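Local coordinates for Atu0111 protein (Agrobacterium tumefaciens, PDB 2FSQ) that is of unknown function but probably belongs with the 2H phosphoesterases and may act on phosphoester bonds, at residues T44-L49 / H84-Q89; P129-R134 / S154-W159; G137-G142 / T176-I181; P220-E225 / F232-V237. One frame throughout, in Å; residues are numbered along the deposited sequence. Where two conformers were deposited one is given.

Overall arrangement
Contacts 1 and 4 belong to one antiparallel four-stranded sheet: strands 42-48 and 222-226 are its inner neighbours, and 84-92 and 233-237 flank them. Both are backbone ladders broken by a classic bulge, but contact 1 is buried, with a threonine-water-acetate cluster on one face, whereas contact 4 opens towards solvent. Contacts 2 and 3 share strand 133-139 of the three-stranded sheet. Contact 2, partly buried, is aromatic packing against helix 150-167; contact 3, also partly buried and with an exposed glutamate, is a watered salt bridge at the strand's turn end. M85 touches M133, F131 and the backbone of H180, so contact 1 adjoins both. The nearest atoms of contacts 3 and 4 are about 9 Å apart.

Contact 1: T44-L49 / H84-Q89; sequences TVVCHL and HMTVFQ. With ACY (acetic acid), chain B.
V46 turns CG1 anti to its carbonyl carbon (chi1 -48°), while H84 holds its ring between backbone N and carbonyl carbon (chi1 57°), and the methyl CG1 of V46 reaches ND1 of H84 at 3.5 Å. CG2 of the same valine lies by CB of H84; the two methyls of V46 thus meet the histidine at ND1 and at CB. The side chain of T44 crosses that of T86 at about a right angle, and their hydroxyls are joined through a water that lies 2.6 Å from OG1 of T44 and donates to OG1 of T86. The hydroxyl of T86 in turn donates to OXT of the acetate at 2.9 Å; T182 also bonds the acetate. On the other sheet face, SG of C47 packs on CG2 of V87 at 3.6 Å. The strands run antiparallel, with C47 and M85 (a selenomethionine) exchanging two bonds. Next comes a classic bulge: V87 N at 2.8 Å and F88 N at 3.2 Å both donate to V45 O, approaching from the same face of its carbonyl plane. H84-M85-T86 fits the H-x-T motif of 2H phosphoesterases. The hydroxyl of T86 has two partners, water and acetate, beside the H84 ring, consistent with an anion-binding site on the face that carries H84 and T86, between this ladder and the strand leading to T182.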
loop_
_atom_site.group_PDB
_atom_site.type_symbol
_atom_site.label_atom_id
_atom_site.label_comp_id
_atom_site.label_asym_id
_atom_site.label_seq_id
_atom_site.Cartn_x
_atom_site.Cartn_y
_atom_site.Cartn_z
ATOM N N THR A 44 8.018 -2.022 -7.819
ATOM C CA THR A 44 7.825 -1.340 -6.544
ATOM C C THR A 44 8.769 -1.913 -5.502
ATOM O O THR A 44 9.282 -3.015 -5.688
ATOM C CB THR A 44 6.360 -1.499 -6.068
ATOM O OG1 THR A 44 6.146 -0.763 -4.860
ATOM C CG2 THR A 44 6.002 -2.949 -5.826
ATOM N N VAL A 45 8.987 -1.173 -4.413
ATOM C CA VAL A 45 9.676 -1.712 -3.252
ATOM C C VAL A 45 8.657 -1.845 -2.117
ATOM O O VAL A 45 8.041 -0.857 -1.694
ATOM C CB VAL A 45 10.836 -0.834 -2.781
ATOM C CG1 VAL A 45 11.535 -1.515 -1.584
ATOM C CG2 VAL A 45 11.834 -0.618 -3.921
ATOM N N VAL A 46 8.493 -3.074 -1.619
ATOM C CA VAL A 46 7.505 -3.313 -0.569
ATOM C C VAL A 46 8.047 -4.249 0.496
ATOM O O VAL A 46 9.016 -4.961 0.250
ATOM C CB VAL A 46 6.183 -3.947 -1.138
ATOM C CG1 VAL A 46 5.703 -3.209 -2.350
ATOM C CG2 VAL A 46 6.345 -5.430 -1.450
ATOM N N CYS A 47 7.396 -4.235 1.658
ATOM C CA CYS A 47 7.612 -5.224 2.722
ATOM C C CYS A 47 6.366 -6.083 2.841
ATOM O O CYS A 47 5.306 -5.581 3.237
ATOM C CB CYS A 47 7.836 -4.526 4.063
ATOM S SG CYS A 47 9.335 -3.529 4.164
ATOM N N HIS A 48 6.466 -7.373 2.506
ATOM C CA HIS A 48 5.340 -8.274 2.705
ATOM C C HIS A 48 5.202 -8.601 4.198
ATOM O O HIS A 48 6.137 -8.404 4.969
ATOM C CB HIS A 48 5.535 -9.582 1.946
ATOM C CG HIS A 48 5.218 -9.502 0.483
ATOM N ND1 HIS A 48 6.166 -9.181 -0.461
ATOM C CD2 HIS A 48 4.072 -9.740 -0.200
ATOM C CE1 HIS A 48 5.618 -9.208 -1.666
ATOM N NE2 HIS A 48 4.348 -9.546 -1.537
ATOM N N LEU A 49 4.038 -9.101 4.603
ATOM C CA LEU A 49 3.906 -9.717 5.931
ATOM C C LEU A 49 4.648 -11.051 5.957
ATOM O O LEU A 49 4.993 -11.614 4.911
ATOM C CB LEU A 49 2.437 -9.920 6.285
ATOM C CG LEU A 49 1.560 -8.671 6.260
ATOM C CD1 LEU A 49 0.133 -8.996 6.653
ATOM C CD2 LEU A 49 2.124 -7.578 7.177
ATOM N N HIS A 84 1.066 -6.109 2.013
ATOM C CA HIS A 84 2.389 -5.515 2.089
ATOM C C HIS A 84 2.277 -4.061 2.469
ATOM O O HIS A 84 1.227 -3.444 2.286
ATOM C CB HIS A 84 3.085 -5.566 0.710
ATOM C CG HIS A 84 2.304 -4.885 -0.373
ATOM N ND1 HIS A 84 2.559 -3.604 -0.826
ATOM C CD2 HIS A 84 1.263 -5.340 -1.105
ATOM C CE1 HIS A 84 1.683 -3.294 -1.773
ATOM N NE2 HIS A 84 0.892 -4.336 -1.963
HETATM N N MSE A 85 3.366 -3.521 2.995
HETATM C CA MSE A 85 3.501 -2.080 3.125
HETATM C C MSE A 85 4.469 -1.625 2.040
HETATM O O MSE A 85 5.627 -2.034 2.025
HETATM C CB MSE A 85 4.077 -1.688 4.490
HETATM C CG MSE A 85 4.144 -0.171 4.627
HETATM SE SE MSE A 85 5.094 0.359 6.271
HETATM C CE MSE A 85 6.898 0.240 5.556
ATOM N N THR A 86 4.024 -0.744 1.147
ATOM C CA THR A 86 4.945 -0.157 0.161
ATOM C C THR A 86 5.941 0.762 0.879
ATOM O O THR A 86 5.579 1.521 1.784
ATOM C CB THR A 86 4.151 0.599 -0.898
ATOM O OG1 THR A 86 3.289 -0.341 -1.541
ATOM C CG2 THR A 86 5.064 1.254 -1.955
ATOM N N VAL A 87 7.213 0.617 0.513
ATOM C CA VAL A 87 8.261 1.497 1.030
ATOM C C VAL A 87 8.532 2.612 0.018
ATOM O O VAL A 87 8.646 3.772 0.389
ATOM C CB VAL A 87 9.556 0.720 1.297
ATOM C CG1 VAL A 87 10.676 1.639 1.802
ATOM C CG2 VAL A 87 9.282 -0.383 2.325
ATOM N N PHE A 88 8.610 2.257 -1.265
ATOM C CA PHE A 88 8.831 3.258 -2.323
ATOM C C PHE A 88 8.204 2.752 -3.605
ATOM O O PHE A 88 8.559 1.667 -4.069
ATOM C CB PHE A 88 10.337 3.501 -2.518
ATOM C CG PHE A 88 10.642 4.654 -3.427
ATOM C CD1 PHE A 88 10.779 5.930 -2.913
ATOM C CD2 PHE A 88 10.805 4.464 -4.802
ATOM C CE1 PHE A 88 11.069 7.013 -3.738
ATOM C CE2 PHE A 88 11.082 5.550 -5.645
ATOM C CZ PHE A 88 11.240 6.809 -5.112
ATOM N N GLN A 89 7.241 3.501 -4.159
ATOM C CA GLN A 89 6.587 3.088 -5.403
ATOM C C GLN A 89 7.569 3.115 -6.553
ATOM O O GLN A 89 8.279 4.103 -6.732
ATOM C CB GLN A 89 5.457 4.039 -5.789
ATOM C CG GLN A 89 4.225 3.961 -4.934
ATOM C CD GLN A 89 3.063 4.757 -5.539
ATOM O OE1 GLN A 89 3.067 5.070 -6.727
ATOM N NE2 GLN A 89 2.072 5.086 -4.720
HETATM C C ACY B . -0.417 0.639 -1.802
HETATM O O ACY B . -0.801 -0.543 -1.591
HETATM O OXT ACY B . 0.785 1.011 -1.757
HETATM C CH3 ACY B . -1.460 1.689 -2.072
HETATM O O HOH W 1 3.733 -1.025 -4.074
#

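Contact 2: P129-R134 / S154-W159; sequences PAFNMR and SIVALW
F131 presents its ring edge to the face of W159 in a T-shaped stack, the phenyl and pyrrole centroids 5.0 Å apart and the planes at 80°. CE2 of F131 stands over the indole, offset toward its rim, while NE1 of W159 lies near the plane of the phenyl ring. Setting CG of F131 between backbone N and carbonyl carbon (chi1 53°) directs the phenyl to the helix, where CG2 of V156 sits over its centre in a CH-pi contact, 4.0 Å from the centroid. That methyl is the V156 branch anti to the backbone N. I155 works alongside: its CG2 touches CB of F131 at 3.9 Å and approaches P129 O at 3.3 Å, and CD1 extends to A130 O. NE1 of W159 donates to O of P129 at 2.8 Å in an almost straight bond of 171° that stays in the indole plane. SE of selenomethionine M133 reaches CG1 of V156 more loosely. This lead-in to strand 133-139 is thereby packed on helix 150-167, while M85 touches F131 from strand 84-92 and P221 touches W159. Chemically, one directional bond fixes how the indole is rotated and supplies a buried N-H with an acceptor, and the surrounding phenyl and methyl groups make the rest of the contact apolar.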
loop_
_atom_site.group_PDB
_atom_site.type_symbol
_atom_site.label_atom_id
_atom_site.label_comp_id
_atom_site.label_asym_id
_atom_site.label_seq_id
_atom_site.Cartn_x
_atom_site.Cartn_y
_atom_site.Cartn_z
ATOM N N PRO A 129 19.819 0.669 8.270
ATOM C CA PRO A 129 19.309 0.025 9.471
ATOM C C PRO A 129 17.868 -0.459 9.338
ATOM O O PRO A 129 17.052 0.129 8.600
ATOM C CB PRO A 129 19.396 1.137 10.526
ATOM C CG PRO A 129 20.392 2.119 9.993
ATOM C CD PRO A 129 20.174 2.083 8.512
ATOM N N ALA A 130 17.551 -1.509 10.081
ATOM C CA ALA A 130 16.185 -1.999 10.150
ATOM C C ALA A 130 15.300 -0.996 10.863
ATOM O O ALA A 130 15.758 -0.187 11.678
ATOM C CB ALA A 130 16.148 -3.330 10.891
ATOM N N PHE A 131 14.015 -1.054 10.532
ATOM C CA PHE A 131 13.012 -0.212 11.163
ATOM C C PHE A 131 11.817 -1.058 11.579
ATOM O O PHE A 131 11.567 -2.127 11.011
ATOM C CB PHE A 131 12.571 0.913 10.215
ATOM C CG PHE A 131 12.113 0.430 8.852
ATOM C CD1 PHE A 131 10.789 0.027 8.629
ATOM C CD2 PHE A 131 13.007 0.392 7.783
ATOM C CE1 PHE A 131 10.375 -0.403 7.347
ATOM C CE2 PHE A 131 12.604 -0.026 6.520
ATOM C CZ PHE A 131 11.287 -0.434 6.307
ATOM N N ASN A 132 11.099 -0.565 12.582
ATOM C CA ASN A 132 9.873 -1.167 13.058
ATOM C C ASN A 132 8.730 -0.187 12.849
ATOM O O ASN A 132 8.908 1.012 13.060
ATOM C CB ASN A 132 10.004 -1.427 14.556
ATOM C CG ASN A 132 11.098 -2.407 14.877
ATOM O OD1 ASN A 132 11.095 -3.526 14.372
ATOM N ND2 ASN A 132 12.041 -1.996 15.724
HETATM N N MSE A 133 7.581 -0.697 12.410
HETATM C CA MSE A 133 6.398 0.117 12.151
HETATM C C MSE A 133 5.255 -0.342 13.046
HETATM O O MSE A 133 5.228 -1.510 13.480
HETATM C CB MSE A 133 5.966 0.004 10.676
HETATM C CG MSE A 133 7.082 0.238 9.661
HETATM SE SE MSE A 133 7.727 2.079 9.624
HETATM C CE MSE A 133 6.205 3.003 8.836
ATOM N N ARG A 134 4.311 0.550 13.310
ATOM C CA ARG A 134 3.111 0.236 14.103
ATOM C C ARG A 134 1.896 0.817 13.404
ATOM O O ARG A 134 2.003 1.797 12.644
ATOM C CB ARG A 134 3.187 0.767 15.540
ATOM C CG ARG A 134 3.313 2.247 15.640
ATOM C CD ARG A 134 3.448 2.578 17.108
ATOM N NE ARG A 134 3.862 3.952 17.338
ATOM C CZ ARG A 134 3.019 4.908 17.690
ATOM N NH1 ARG A 134 1.721 4.633 17.815
ATOM N NH2 ARG A 134 3.469 6.133 17.895
ATOM N N SER A 154 12.569 8.317 11.159
ATOM C CA SER A 154 13.787 8.845 10.572
ATOM C C SER A 154 14.506 7.779 9.734
ATOM O O SER A 154 14.989 8.057 8.646
ATOM C CB SER A 154 14.668 9.440 11.674
ATOM O OG SER A 154 15.908 9.867 11.166
ATOM N N ILE A 155 14.521 6.538 10.217
ATOM C CA ILE A 155 15.165 5.465 9.482
ATOM C C ILE A 155 14.455 5.159 8.159
ATOM O O ILE A 155 15.097 5.073 7.108
ATOM C CB ILE A 155 15.258 4.195 10.355
ATOM C CG1 ILE A 155 16.163 4.451 11.561
ATOM C CG2 ILE A 155 15.777 3.000 9.539
ATOM C CD1 ILE A 155 16.089 3.373 12.606
ATOM N N VAL A 156 13.138 5.016 8.195
ATOM C CA VAL A 156 12.430 4.696 6.955
ATOM C C VAL A 156 12.504 5.873 5.978
ATOM O O VAL A 156 12.559 5.662 4.774
ATOM C CB VAL A 156 10.990 4.118 7.199
ATOM C CG1 VAL A 156 10.023 5.161 7.720
ATOM C CG2 VAL A 156 10.459 3.433 5.934
ATOM N N ALA A 157 12.577 7.104 6.488
ATOM C CA ALA A 157 12.733 8.250 5.586
ATOM C C ALA A 157 14.081 8.166 4.870
ATOM O O ALA A 157 14.204 8.560 3.705
ATOM C CB ALA A 157 12.621 9.560 6.349
ATOM N N LEU A 158 15.104 7.668 5.570
ATOM C CA LEU A 158 16.421 7.493 4.939
ATOM C C LEU A 158 16.358 6.447 3.827
ATOM O O LEU A 158 16.931 6.641 2.761
ATOM C CB LEU A 158 17.504 7.137 5.971
ATOM C CG LEU A 158 18.872 6.720 5.422
ATOM C CD1 LEU A 158 19.523 7.854 4.634
ATOM C CD2 LEU A 158 19.766 6.289 6.569
ATOM N N TRP A 159 15.686 5.328 4.078
ATOM C CA TRP A 159 15.462 4.354 3.017
ATOM C C TRP A 159 14.827 5.006 1.794
ATOM O O TRP A 159 15.272 4.790 0.675
ATOM C CB TRP A 159 14.553 3.230 3.507
ATOM C CG TRP A 159 15.226 2.155 4.330
ATOM C CD1 TRP A 159 15.529 2.200 5.669
ATOM C CD2 TRP A 159 15.636 0.865 3.872
ATOM N NE1 TRP A 159 16.112 1.007 6.067
ATOM C CE2 TRP A 159 16.190 0.174 4.979
ATOM C CE3 TRP A 159 15.605 0.227 2.628
ATOM C CZ2 TRP A 159 16.683 -1.132 4.875
ATOM C CZ3 TRP A 159 16.090 -1.076 2.524
ATOM C CH2 TRP A 159 16.651 -1.730 3.639
#

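Contact 3: G137-G142 / T176-I181; sequences GLRPVG and TYEFHI
G142 ends the type I turn that starts at R139, the two residues exchanging backbone bonds in both directions, and its CA comes 3.4 Å from I181 O in a CA-H...O contact. Having no side chain, G142 admits this close carbonyl. R139 sets out with CG between backbone N and carbonyl carbon (chi1 55°) and then extends from CG to NE towards E178, whose own chain is stretched out and slides past it in the opposite direction. In the conformer described here, one of two, NH1 of R139 forms a salt bridge, perhaps partly occupied, with OE1 of E178 at 2.8 Å. The oxygen is met from above the carboxylate plane, and the two flat groups are turned 70° from each other. The bridge links strand 133-139 with the residue leading into strand 179-182, over V144 of the middle strand 142-147. H180 begins what is probably the second H-x-T motif of a 2H phosphoesterase fold. Its ND1 donates to E178 O at 2.9 Å, with the oxygen in the ring plane, which fixes the ring's rotation; the side chain of H180 is about 3 Å from the bound acetate. In the same R139 conformer, NH2 lies 3.5 Å from CB of H180 and donates to two waters, one donating on to OE1 of E178, the other to I181 O.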
loop_
_atom_site.group_PDB
_atom_site.type_symbol
_atom_site.label_atom_id
_atom_site.label_comp_id
_atom_site.label_asym_id
_atom_site.label_seq_id
_atom_site.Cartn_x
_atom_site.Cartn_y
_atom_site.Cartn_z
ATOM N N GLY A 137 -3.953 3.866 12.562
ATOM C CA GLY A 137 -5.333 4.165 12.161
ATOM C C GLY A 137 -5.855 3.059 11.284
ATOM O O GLY A 137 -5.070 2.313 10.703
ATOM N N LEU A 138 -7.180 2.987 11.168
ATOM C CA LEU A 138 -7.860 2.041 10.277
ATOM C C LEU A 138 -8.920 2.774 9.496
ATOM O O LEU A 138 -9.607 3.648 10.020
ATOM C CB LEU A 138 -8.557 0.920 11.061
ATOM C CG LEU A 138 -7.864 -0.328 11.566
ATOM C CD1 LEU A 138 -8.918 -1.309 12.062
ATOM C CD2 LEU A 138 -7.035 -0.951 10.467
ATOM N N ARG A 139 -9.089 2.366 8.252
ATOM C CA ARG A 139 -10.133 2.923 7.395
ATOM C C ARG A 139 -10.557 1.785 6.469
ATOM O O ARG A 139 -9.909 0.750 6.431
ATOM C CB ARG A 139 -9.560 4.103 6.625
ATOM C CG ARG A 139 -8.319 3.705 5.848
ATOM C CD ARG A 139 -7.537 4.868 5.328
ATOM N NE ARG A 139 -6.282 4.379 4.762
ATOM C CZ ARG A 139 -5.293 5.158 4.350
ATOM N NH1 ARG A 139 -5.400 6.478 4.434
ATOM N NH2 ARG A 139 -4.192 4.611 3.846
ATOM N N PRO A 140 -11.673 1.947 5.744
ATOM C CA PRO A 140 -12.103 0.815 4.898
ATOM C C PRO A 140 -11.059 0.269 3.925
ATOM O O PRO A 140 -11.072 -0.928 3.637
ATOM C CB PRO A 140 -13.308 1.381 4.150
ATOM C CG PRO A 140 -13.870 2.363 5.122
ATOM C CD PRO A 140 -12.645 3.054 5.691
ATOM N N VAL A 141 -10.143 1.116 3.452
ATOM C CA VAL A 141 -9.103 0.623 2.548
ATOM C C VAL A 141 -7.918 -0.053 3.246
ATOM O O VAL A 141 -7.076 -0.653 2.579
ATOM C CB VAL A 141 -8.573 1.706 1.569
ATOM C CG1 VAL A 141 -9.672 2.132 0.608
ATOM C CG2 VAL A 141 -8.003 2.910 2.291
ATOM N N GLY A 142 -7.814 0.068 4.574
ATOM C CA GLY A 142 -6.722 -0.611 5.257
ATOM C C GLY A 142 -6.131 0.122 6.450
ATOM O O GLY A 142 -6.815 0.868 7.129
ATOM N N THR A 176 6.013 13.789 2.704
ATOM C CA THR A 176 4.809 13.687 3.534
ATOM C C THR A 176 4.076 12.359 3.310
ATOM O O THR A 176 2.880 12.235 3.588
ATOM C CB THR A 176 3.841 14.825 3.199
ATOM O OG1 THR A 176 3.617 14.859 1.780
ATOM C CG2 THR A 176 4.414 16.161 3.689
ATOM N N TYR A 177 4.814 11.371 2.849
ATOM C CA TYR A 177 4.254 10.075 2.477
ATOM C C TYR A 177 3.519 9.386 3.627
ATOM O O TYR A 177 4.068 9.273 4.731
ATOM C CB TYR A 177 5.385 9.176 1.932
ATOM C CG TYR A 177 4.884 7.835 1.449
ATOM C CD1 TYR A 177 4.183 7.717 0.256
ATOM C CD2 TYR A 177 5.080 6.691 2.214
ATOM C CE1 TYR A 177 3.696 6.506 -0.173
ATOM C CE2 TYR A 177 4.586 5.458 1.797
ATOM C CZ TYR A 177 3.887 5.365 0.605
ATOM O OH TYR A 177 3.379 4.148 0.179
ATOM N N GLU A 178 2.301 8.902 3.357
ATOM C CA GLU A 178 1.553 8.132 4.341
ATOM C C GLU A 178 1.769 6.622 4.133
ATOM O O GLU A 178 1.316 6.032 3.134
ATOM C CB GLU A 178 0.060 8.472 4.241
ATOM C CG GLU A 178 -0.786 7.727 5.262
ATOM C CD GLU A 178 -2.238 8.124 5.203
ATOM O OE1 GLU A 178 -2.909 7.778 4.211
ATOM O OE2 GLU A 178 -2.702 8.770 6.159
ATOM N N PHE A 179 2.483 6.011 5.072
ATOM C CA PHE A 179 2.665 4.573 5.045
ATOM C C PHE A 179 1.362 3.862 5.360
ATOM O O PHE A 179 0.597 4.291 6.216
ATOM C CB PHE A 179 3.748 4.144 6.037
ATOM C CG PHE A 179 5.118 4.620 5.672
ATOM C CD1 PHE A 179 5.896 3.921 4.753
ATOM C CD2 PHE A 179 5.634 5.774 6.250
ATOM C CE1 PHE A 179 7.169 4.376 4.423
ATOM C CE2 PHE A 179 6.895 6.218 5.918
ATOM C CZ PHE A 179 7.659 5.531 5.004
ATOM N N HIS A 180 1.131 2.739 4.693
ATOM C CA HIS A 180 -0.121 2.026 4.889
ATOM C C HIS A 180 -0.012 0.600 4.412
ATOM O O HIS A 180 0.893 0.264 3.631
ATOM C CB HIS A 180 -1.255 2.735 4.154
ATOM C CG HIS A 180 -1.020 2.858 2.685
ATOM N ND1 HIS A 180 -0.162 3.798 2.146
ATOM C CD2 HIS A 180 -1.516 2.153 1.639
ATOM C CE1 HIS A 180 -0.142 3.667 0.828
ATOM N NE2 HIS A 180 -0.964 2.685 0.494
ATOM N N ILE A 181 -0.922 -0.242 4.896
ATOM C CA ILE A 181 -1.155 -1.544 4.280
ATOM C C ILE A 181 -2.562 -1.530 3.686
ATOM O O ILE A 181 -3.547 -1.285 4.378
ATOM C CB ILE A 181 -1.009 -2.684 5.304
ATOM C CG1 ILE A 181 0.466 -2.797 5.695
ATOM C CG2 ILE A 181 -1.528 -3.995 4.718
ATOM C CD1 ILE A 181 0.781 -3.858 6.730
HETATM O O HOH W 2 -4.675 1.682 3.698
HETATM O O HOH W 3 -2.428 6.401 1.903
#

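Contact 4: P220-E225 / F232-V237; sequences PPAFCE and FKELVV
L235 crosses E225 at about a right angle, its CD1 resting along the aliphatic stem of the glutamate and ending 3.9 Å from OE1. K233 instead lies side by side with E225, pointing the same way; its CD is 3.9 Å from OE2 of E225. F223, with its ring anti to the backbone N (chi1 177°), sets CB against CB of V236 at 4.1 Å and receives the valine's CG2 at its ring edge. On the opposite sheet face CG of E234 runs between SG of C224, 3.8 Å away, and the methyl of A222. The carboxylate goes further, to a salt bridge with R219 and to a water that also donates to P220 O. L235 and V236 form a classic bulge opposite F223, and F223 O accepts from L235 N at 2.7 Å and from V236 N at 3.2 Å, the latter on a lone pair. Strand 233-237 of this hairpin is an outer strand of the four-stranded sheet and 222-226 an inner one: A222 and C224 bond strand 42-48 on their other side, F232 packs by H48 and H84, and helix 111-121 lies against F223, E225 and L235 through Y118, T115 and R119.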
loop_
_atom_site.group_PDB
_atom_site.type_symbol
_atom_site.label_atom_id
_atom_site.label_comp_id
_atom_site.label_asym_id
_atom_site.label_seq_id
_atom_site.Cartn_x
_atom_site.Cartn_y
_atom_site.Cartn_z
ATOM N N PRO A 220 11.969 -7.957 5.196
ATOM C CA PRO A 220 12.800 -6.824 4.765
ATOM C C PRO A 220 12.294 -6.230 3.433
ATOM O O PRO A 220 11.648 -6.929 2.643
ATOM C CB PRO A 220 14.179 -7.446 4.549
ATOM C CG PRO A 220 14.153 -8.721 5.289
ATOM C CD PRO A 220 12.753 -9.202 5.350
ATOM N N PRO A 221 12.602 -4.958 3.182
ATOM C CA PRO A 221 12.145 -4.365 1.917
ATOM C C PRO A 221 12.694 -5.126 0.715
ATOM O O PRO A 221 13.837 -5.600 0.740
ATOM C CB PRO A 221 12.748 -2.957 1.951
ATOM C CG PRO A 221 12.977 -2.676 3.410
ATOM C CD PRO A 221 13.381 -4.012 3.999
ATOM N N ALA A 222 11.881 -5.233 -0.328
ATOM C CA ALA A 222 12.265 -5.945 -1.525
ATOM C C ALA A 222 11.749 -5.225 -2.757
ATOM O O ALA A 222 10.597 -4.787 -2.784
ATOM C CB ALA A 222 11.712 -7.384 -1.484
ATOM N N PHE A 223 12.592 -5.164 -3.784
ATOM C CA PHE A 223 12.172 -4.681 -5.095
ATOM C C PHE A 223 11.414 -5.814 -5.792
ATOM O O PHE A 223 11.930 -6.943 -5.902
ATOM C CB PHE A 223 13.389 -4.223 -5.917
ATOM C CG PHE A 223 13.050 -3.781 -7.314
ATOM C CD1 PHE A 223 12.199 -2.702 -7.533
ATOM C CD2 PHE A 223 13.581 -4.442 -8.409
ATOM C CE1 PHE A 223 11.876 -2.292 -8.808
ATOM C CE2 PHE A 223 13.272 -4.032 -9.694
ATOM C CZ PHE A 223 12.427 -2.952 -9.897
ATOM N N CYS A 224 10.193 -5.513 -6.244
ATOM C CA CYS A 224 9.256 -6.503 -6.760
ATOM C C CYS A 224 8.707 -6.067 -8.096
ATOM O O CYS A 224 8.687 -4.862 -8.418
ATOM C CB CYS A 224 8.044 -6.672 -5.834
ATOM S SG CYS A 224 8.430 -7.250 -4.167
ATOM N N GLU A 225 8.229 -7.036 -8.865
ATOM C CA GLU A 225 7.396 -6.735 -10.030
ATOM C C GLU A 225 5.991 -7.306 -9.845
ATOM O O GLU A 225 5.797 -8.269 -9.091
ATOM C CB GLU A 225 8.033 -7.264 -11.326
ATOM C CG GLU A 225 8.054 -8.779 -11.383
ATOM C CD GLU A 225 8.779 -9.343 -12.584
ATOM O OE1 GLU A 225 9.387 -8.570 -13.366
ATOM O OE2 GLU A 225 8.754 -10.583 -12.711
ATOM N N PHE A 232 3.013 -9.838 -5.825
ATOM C CA PHE A 232 4.243 -9.047 -5.957
ATOM C C PHE A 232 5.427 -9.992 -5.844
ATOM O O PHE A 232 5.689 -10.534 -4.769
ATOM C CB PHE A 232 4.290 -7.954 -4.885
ATOM C CG PHE A 232 3.146 -7.002 -4.994
ATOM C CD1 PHE A 232 3.284 -5.823 -5.723
ATOM C CD2 PHE A 232 1.913 -7.295 -4.424
ATOM C CE1 PHE A 232 2.220 -4.960 -5.875
ATOM C CE2 PHE A 232 0.829 -6.453 -4.597
ATOM C CZ PHE A 232 0.989 -5.265 -5.310
ATOM N N LYS A 233 6.105 -10.221 -6.967
ATOM C CA LYS A 233 7.200 -11.171 -7.012
ATOM C C LYS A 233 8.486 -10.474 -6.608
ATOM O O LYS A 233 8.874 -9.490 -7.227
ATOM C CB LYS A 233 7.309 -11.737 -8.420
ATOM C CG LYS A 233 8.496 -12.640 -8.622
ATOM C CD LYS A 233 8.404 -13.349 -9.976
ATOM C CE LYS A 233 9.693 -14.080 -10.326
ATOM N NZ LYS A 233 10.132 -15.038 -9.283
ATOM N N GLU A 234 9.134 -10.974 -5.553
ATOM C CA GLU A 234 10.381 -10.387 -5.074
ATOM C C GLU A 234 11.543 -10.679 -6.010
ATOM O O GLU A 234 11.813 -11.841 -6.351
ATOM C CB GLU A 234 10.720 -10.863 -3.658
ATOM C CG GLU A 234 9.696 -10.477 -2.597
ATOM C CD GLU A 234 10.187 -10.755 -1.196
ATOM O OE1 GLU A 234 11.086 -11.614 -1.042
ATOM O OE2 GLU A 234 9.662 -10.142 -0.242
ATOM N N LEU A 235 12.233 -9.620 -6.409
ATOM C CA LEU A 235 13.382 -9.752 -7.311
ATOM C C LEU A 235 14.701 -9.466 -6.600
ATOM O O LEU A 235 15.688 -10.187 -6.794
ATOM C CB LEU A 235 13.220 -8.833 -8.537
ATOM C CG LEU A 235 11.961 -9.028 -9.391
ATOM C CD1 LEU A 235 11.896 -7.981 -10.499
ATOM C CD2 LEU A 235 11.856 -10.447 -9.975
ATOM N N VAL A 236 14.729 -8.413 -5.778
ATOM C CA VAL A 236 15.928 -8.059 -5.025
ATOM C C VAL A 236 15.526 -7.779 -3.592
ATOM O O VAL A 236 14.723 -6.882 -3.343
ATOM C CB VAL A 236 16.628 -6.788 -5.567
ATOM C CG1 VAL A 236 17.922 -6.509 -4.792
ATOM C CG2 VAL A 236 16.928 -6.894 -7.061
ATOM N N VAL A 237 16.074 -8.551 -2.655
ATOM C CA VAL A 237 15.762 -8.367 -1.243
ATOM C C VAL A 237 16.858 -7.544 -0.563
ATOM O O VAL A 237 18.063 -7.835 -0.699
ATOM C CB VAL A 237 15.590 -9.738 -0.523
ATOM C CG1 VAL A 237 15.309 -9.525 0.958
ATOM C CG2 VAL A 237 14.473 -10.523 -1.188
HETATM O O HOH W 4 11.750 -9.601 1.671
#